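Local atomic coordinates of galactonate dehydratase (Zobellia galactanivorans, PDB entry 5OLC), a protein that belongs to the enolase superfamily, pairing a mandelate racemase/muconate lactonizing enzyme-type N-terminal domain with an enolase C-terminal-like domain of the TIM-barrel class. Residues K218-D223 / T246-S251; E234-Y239 / K268-I273. All coordinates share one frame; numbering follows the deposited sequence.

Interaction 1: K218-D223 / T246-S251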
loop_
_atom_site.group_PDB
_atom_site.type_symbol
_atom_site.label_atom_id
_atom_site.label_comp_id
_atom_site.label_asym_id
_atom_site.label_seq_id
_atom_site.Cartn_x
_atom_site.Cartn_y
_atom_site.Cartn_z
ATOM N N LYS A 218 4.981 31.507 6.064
ATOM C CA LYS A 218 5.257 32.918 6.324
ATOM C C LYS A 218 6.748 33.268 6.190
ATOM O O LYS A 218 7.066 34.353 5.710
ATOM C CB LYS A 218 4.699 33.338 7.697
ATOM N N ALA A 219 7.652 32.351 6.600
ATOM C CA ALA A 219 9.106 32.553 6.560
ATOM C C ALA A 219 9.775 32.244 5.207
ATOM O O ALA A 219 10.966 32.536 5.040
ATOM C CB ALA A 219 9.778 31.764 7.673
ATOM N N GLU A 220 9.013 31.672 4.251
ATOM C CA GLU A 220 9.485 31.314 2.911
ATOM C C GLU A 220 10.157 32.493 2.185
ATOM O O GLU A 220 11.242 32.321 1.607
ATOM C CB GLU A 220 8.337 30.748 2.067
ATOM C CG GLU A 220 8.108 29.258 2.272
ATOM C CD GLU A 220 7.091 28.582 1.369
ATOM O OE1 GLU A 220 6.434 29.279 0.561
ATOM O OE2 GLU A 220 6.960 27.341 1.464
ATOM N N LYS A 221 9.529 33.698 2.273
ATOM C CA LYS A 221 9.986 34.969 1.680
ATOM C C LYS A 221 11.390 35.421 2.122
ATOM O O LYS A 221 12.004 36.238 1.441
ATOM C CB LYS A 221 8.963 36.099 1.913
ATOM C CG LYS A 221 8.435 36.211 3.336
ATOM C CD LYS A 221 7.669 37.503 3.545
ATOM C CE LYS A 221 6.823 37.478 4.793
ATOM N NZ LYS A 221 6.629 38.838 5.365
ATOM N N PHE A 222 11.895 34.876 3.237
ATOM C CA PHE A 222 13.207 35.222 3.788
ATOM C C PHE A 222 14.327 34.248 3.372
ATOM O O PHE A 222 15.409 34.281 3.974
ATOM C CB PHE A 222 13.121 35.374 5.322
ATOM C CG PHE A 222 12.009 36.290 5.781
ATOM C CD1 PHE A 222 12.105 37.667 5.610
ATOM C CD2 PHE A 222 10.854 35.776 6.357
ATOM C CE1 PHE A 222 11.063 38.513 6.010
ATOM C CE2 PHE A 222 9.817 36.625 6.764
ATOM C CZ PHE A 222 9.932 37.987 6.595
ATOM N N ASP A 223 14.082 33.424 2.314
ATOM C CA ASP A 223 15.012 32.424 1.761
ATOM C C ASP A 223 15.662 31.569 2.861
ATOM O O ASP A 223 16.826 31.783 3.235
ATOM C CB ASP A 223 16.056 33.068 0.819
ATOM C CG ASP A 223 17.100 32.108 0.251
ATOM O OD1 ASP A 223 16.738 31.277 -0.609
ATOM O OD2 ASP A 223 18.285 32.198 0.666
ATOM N N THR A 246 5.429 22.902 2.246
ATOM C CA THR A 246 6.379 24.019 2.239
ATOM C C THR A 246 7.554 23.785 1.266
ATOM O O THR A 246 7.910 22.641 0.959
ATOM C CB THR A 246 6.839 24.412 3.655
ATOM O OG1 THR A 246 7.446 25.706 3.588
ATOM C CG2 THR A 246 7.811 23.412 4.283
ATOM N N THR A 247 8.136 24.893 0.780
ATOM C CA THR A 247 9.282 24.875 -0.135
ATOM C C THR A 247 10.595 24.724 0.639
ATOM O O THR A 247 11.556 24.181 0.092
ATOM C CB THR A 247 9.286 26.100 -1.066
ATOM O OG1 THR A 247 9.499 27.294 -0.312
ATOM C CG2 THR A 247 8.015 26.217 -1.889
ATOM N N ILE A 248 10.633 25.205 1.910
ATOM C CA ILE A 248 11.798 25.149 2.809
ATOM C C ILE A 248 12.167 23.682 3.123
ATOM O O ILE A 248 11.319 22.958 3.658
ATOM C CB ILE A 248 11.575 25.972 4.114
ATOM C CG1 ILE A 248 11.078 27.407 3.822
ATOM C CG2 ILE A 248 12.844 25.970 4.984
ATOM C CD1 ILE A 248 10.483 28.150 5.028
ATOM N N PRO A 249 13.412 23.237 2.814
ATOM C CA PRO A 249 13.799 21.841 3.102
ATOM C C PRO A 249 13.703 21.479 4.579
ATOM O O PRO A 249 13.976 22.313 5.436
ATOM C CB PRO A 249 15.228 21.750 2.577
ATOM C CG PRO A 249 15.332 22.846 1.594
ATOM C CD PRO A 249 14.517 23.957 2.164
ATOM N N ILE A 250 13.240 20.253 4.866
ATOM C CA ILE A 250 12.985 19.762 6.223
ATOM C C ILE A 250 14.137 18.906 6.738
ATOM O O ILE A 250 14.511 17.917 6.107
ATOM C CB ILE A 250 11.595 19.048 6.298
ATOM C CG1 ILE A 250 10.428 19.953 5.777
ATOM C CG2 ILE A 250 11.295 18.474 7.685
ATOM C CD1 ILE A 250 10.175 21.350 6.481
ATOM N N SER A 251 14.705 19.327 7.877
ATOM C CA SER A 251 15.814 18.677 8.574
ATOM C C SER A 251 15.309 17.959 9.800
ATOM O O SER A 251 14.346 18.415 10.420
ATOM C CB SER A 251 16.832 19.713 9.021
ATOM O OG SER A 251 17.967 19.714 8.177
#
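The flat group here is the carboxylate of Glu220, and the 246-251 segment meets it over one face and near the plane at OE2. Over that face stands the hydroxyl of Thr247, with OG1 3.2 Å from Glu220 CD and almost straight above that carbon. Two donors share OE2 and reach it from opposite sides of the carboxylate plane. Thr247 N, on the face that carries its own hydroxyl, gives a nearly straight bond to Glu220 OE2 (2.8 Å, 174° at the hydrogen) and comes in 35° out of the plane. The hydroxyl of Thr246 arrives on the anti side, closer to the plane, with its OG1 2.7 Å from Glu220 OE2.

Glu220 runs out extended beyond CG (chi2 -174°), which carries its acid across to the turn that follows helix 236-245. Farther back, the shaft of this side chain rests on the tip of Ile248, CD1 lying 3.8 Å from Glu220 CG. Ile248 also packs on Ile224 of strand 224-228. Thr247 also touches Arg217 of a second subunit.

Both segments are helix-to-strand connections of the barrel, entering neighbouring parallel strands. The acid after helix 209-219 therefore ties down the next such connection: one oxygen takes up a backbone N-H and a threonine hydroxyl together, which would probably favour the charged carboxylate, while CG keeps an apolar contact with Ile248.

Interaction 2: E234-Y239 / K268-I273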
loop_
_atom_site.group_PDB
_atom_site.type_symbol
_atom_site.label_atom_id
_atom_site.label_comp_id
_atom_site.label_asym_id
_atom_site.label_seq_id
_atom_site.Cartn_x
_atom_site.Cartn_y
_atom_site.Cartn_z
ATOM N N GLU A 234 8.801 12.060 16.890
ATOM C CA GLU A 234 7.809 11.000 16.922
ATOM C C GLU A 234 6.703 11.210 15.881
ATOM O O GLU A 234 6.059 10.238 15.482
ATOM C CB GLU A 234 7.215 10.959 18.309
ATOM C CG GLU A 234 7.256 9.573 18.895
ATOM C CD GLU A 234 8.552 8.965 19.393
ATOM O OE1 GLU A 234 9.046 9.382 20.470
ATOM O OE2 GLU A 234 8.959 7.942 18.795
ATOM N N ASP A 235 6.505 12.478 15.433
ATOM C CA ASP A 235 5.513 12.914 14.446
ATOM C C ASP A 235 6.042 12.753 13.009
ATOM O O ASP A 235 6.243 13.750 12.305
ATOM C CB ASP A 235 5.089 14.379 14.737
ATOM C CG ASP A 235 3.874 14.933 13.981
ATOM O OD1 ASP A 235 3.118 14.127 13.374
ATOM O OD2 ASP A 235 3.654 16.161 14.035
ATOM N N TYR A 236 6.248 11.493 12.567
ATOM C CA TYR A 236 6.745 11.205 11.214
ATOM C C TYR A 236 5.788 11.694 10.128
ATOM O O TYR A 236 6.234 12.295 9.149
ATOM C CB TYR A 236 7.032 9.709 11.024
ATOM C CG TYR A 236 8.081 9.125 11.955
ATOM C CD1 TYR A 236 9.432 9.425 11.794
ATOM C CD2 TYR A 236 7.736 8.185 12.920
ATOM C CE1 TYR A 236 10.405 8.838 12.600
ATOM C CE2 TYR A 236 8.699 7.583 13.725
ATOM C CZ TYR A 236 10.035 7.910 13.562
ATOM O OH TYR A 236 10.979 7.297 14.361
ATOM N N ASP A 237 4.467 11.466 10.321
ATOM C CA ASP A 237 3.420 11.907 9.398
ATOM C C ASP A 237 3.372 13.433 9.307
ATOM O O ASP A 237 3.054 13.972 8.253
ATOM C CB ASP A 237 2.053 11.321 9.784
ATOM C CG ASP A 237 1.886 9.812 9.591
ATOM O OD1 ASP A 237 2.804 9.169 9.013
ATOM O OD2 ASP A 237 0.823 9.275 9.988
ATOM N N GLY A 238 3.747 14.106 10.390
ATOM C CA GLY A 238 3.804 15.560 10.455
ATOM C C GLY A 238 4.918 16.124 9.611
ATOM O O GLY A 238 4.708 17.101 8.897
ATOM N N TYR A 239 6.106 15.498 9.687
ATOM C CA TYR A 239 7.309 15.836 8.921
ATOM C C TYR A 239 6.978 15.738 7.426
ATOM O O TYR A 239 7.087 16.739 6.711
ATOM C CB TYR A 239 8.462 14.863 9.274
ATOM C CG TYR A 239 9.386 15.325 10.388
ATOM C CD1 TYR A 239 10.493 16.125 10.115
ATOM C CD2 TYR A 239 9.208 14.887 11.696
ATOM C CE1 TYR A 239 11.357 16.538 11.128
ATOM C CE2 TYR A 239 10.056 15.308 12.724
ATOM C CZ TYR A 239 11.134 16.135 12.433
ATOM O OH TYR A 239 11.986 16.554 13.436
ATOM N N LYS A 268 9.712 6.658 5.595
ATOM C CA LYS A 268 8.536 7.501 5.666
ATOM C C LYS A 268 8.713 8.847 4.940
ATOM O O LYS A 268 7.870 9.730 5.105
ATOM C CB LYS A 268 8.092 7.676 7.131
ATOM C CG LYS A 268 7.791 6.377 7.871
ATOM C CD LYS A 268 6.714 6.563 8.951
ATOM C CE LYS A 268 5.318 6.122 8.527
ATOM N NZ LYS A 268 4.733 5.117 9.461
ATOM N N ASP A 269 9.784 9.002 4.123
ATOM C CA ASP A 269 10.082 10.214 3.326
ATOM C C ASP A 269 9.926 11.552 4.130
ATOM O O ASP A 269 9.421 12.555 3.601
ATOM C CB ASP A 269 9.231 10.222 2.029
ATOM C CG ASP A 269 9.946 10.674 0.754
ATOM O OD1 ASP A 269 11.209 10.630 0.723
ATOM O OD2 ASP A 269 9.244 11.070 -0.219
ATOM N N CYS A 270 10.388 11.540 5.408
ATOM C CA CYS A 270 10.284 12.638 6.369
ATOM C C CYS A 270 11.153 13.844 6.064
ATOM O O CYS A 270 10.658 14.980 6.068
ATOM C CB CYS A 270 10.560 12.129 7.779
ATOM S SG CYS A 270 9.597 10.675 8.242
ATOM N N VAL A 271 12.468 13.605 5.888
ATOM C CA VAL A 271 13.446 14.671 5.751
ATOM C C VAL A 271 14.109 14.783 4.374
ATOM O O VAL A 271 14.205 13.811 3.616
ATOM C CB VAL A 271 14.518 14.566 6.872
ATOM C CG1 VAL A 271 13.896 14.763 8.245
ATOM C CG2 VAL A 271 15.297 13.253 6.808
ATOM N N ASP A 272 14.590 16.006 4.094
ATOM C CA ASP A 272 15.390 16.387 2.945
ATOM C C ASP A 272 16.861 16.202 3.368
ATOM O O ASP A 272 17.686 15.794 2.544
ATOM C CB ASP A 272 15.120 17.857 2.570
ATOM C CG ASP A 272 13.848 18.074 1.794
ATOM O OD1 ASP A 272 13.781 17.632 0.621
ATOM O OD2 ASP A 272 12.933 18.711 2.336
ATOM N N ILE A 273 17.168 16.494 4.664
ATOM C CA ILE A 273 18.502 16.398 5.297
ATOM C C ILE A 273 18.401 15.596 6.586
ATOM O O ILE A 273 17.611 15.958 7.461
ATOM C CB ILE A 273 19.105 17.801 5.627
ATOM C CG1 ILE A 273 19.132 18.750 4.423
ATOM C CG2 ILE A 273 20.477 17.678 6.255
ATOM C CD1 ILE A 273 18.306 19.922 4.603
#
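Tyr236 and Tyr239, set on the first turn of helix 236-245, take hold of Cys270 between them, each in a different way. Tyr236 meets it with its ring: the sulfur lies beside CD1, 3.8 Å from Cys270 SG to Tyr236 CD1. Measured to the ring centroid the sulfur is 5.0 Å away and 73° off the normal, an oblique sulfur-aromatic contact. Cys270 turns its sulfur anti to its own carbonyl carbon (chi1 -51°), which places it beside the Tyr236 ring. Tyr239 instead uses the root of its side chain, its CB standing 3.8 Å from Cys270 CB. The Tyr239 side chain lies alongside Val271, both pointing the same way, with Tyr239 CD1 4.1 Å from Val271 CG1.

Lys268 comes across Tyr236 at about a right angle, its CD 3.8 Å from Tyr236 CB. Beyond that point the lysine chain bends so that Lys268 CE comes 4.0 Å from Asp237 OD1, with Lys268 NZ farther off at 4.5 Å, beyond a salt bridge.

The polar end of Tyr236 is engaged elsewhere: its hydroxyl bonds to Glu256 and to Arg98 of a third subunit. Arg243, farther along the same helix, makes salt bridges to Asp269 and Asp272, and Asp235 caps the helix start by a weak bond to Gly238 N.

The contact thus joins the beginning of helix 236-245 to the loop that leads from helix 258-267 into strand 273-274. Between these two segments cohesion is apolar and sulfur-aromatic, with at most a loose electrostatic pull between Lys268 and Asp237 at the exposed margin; the polar partners of the loop lie outside these segments, among them Arg243, Ile250 N and Arg241 of a second subunit.

Overall arrangement
Along the chain the segments alternate, 218-223, 234-239, 246-251 and 268-273, so interactions 1 and 2 interlock within the enolase C-terminal-like barrel domain, their centres about 16 Å apart. Helix 236-245 links them: interaction 2 holds its start and interaction 1 the turn after its end. Segments 218-223, 246-251 and 268-273 lead into strands 224-228, 250-252 and 273-274, neighbours in the parallel sheet, the last two reaching into theirs. The contacts also meet directly, Ile250 O lying 2.8 Å from Asp272 N in a probable hydrogen bond. Successive beta-alpha units are thereby fastened around the strand ends as well as by strand pairing itself, and both contacts border other subunits of the eight-chain assembly.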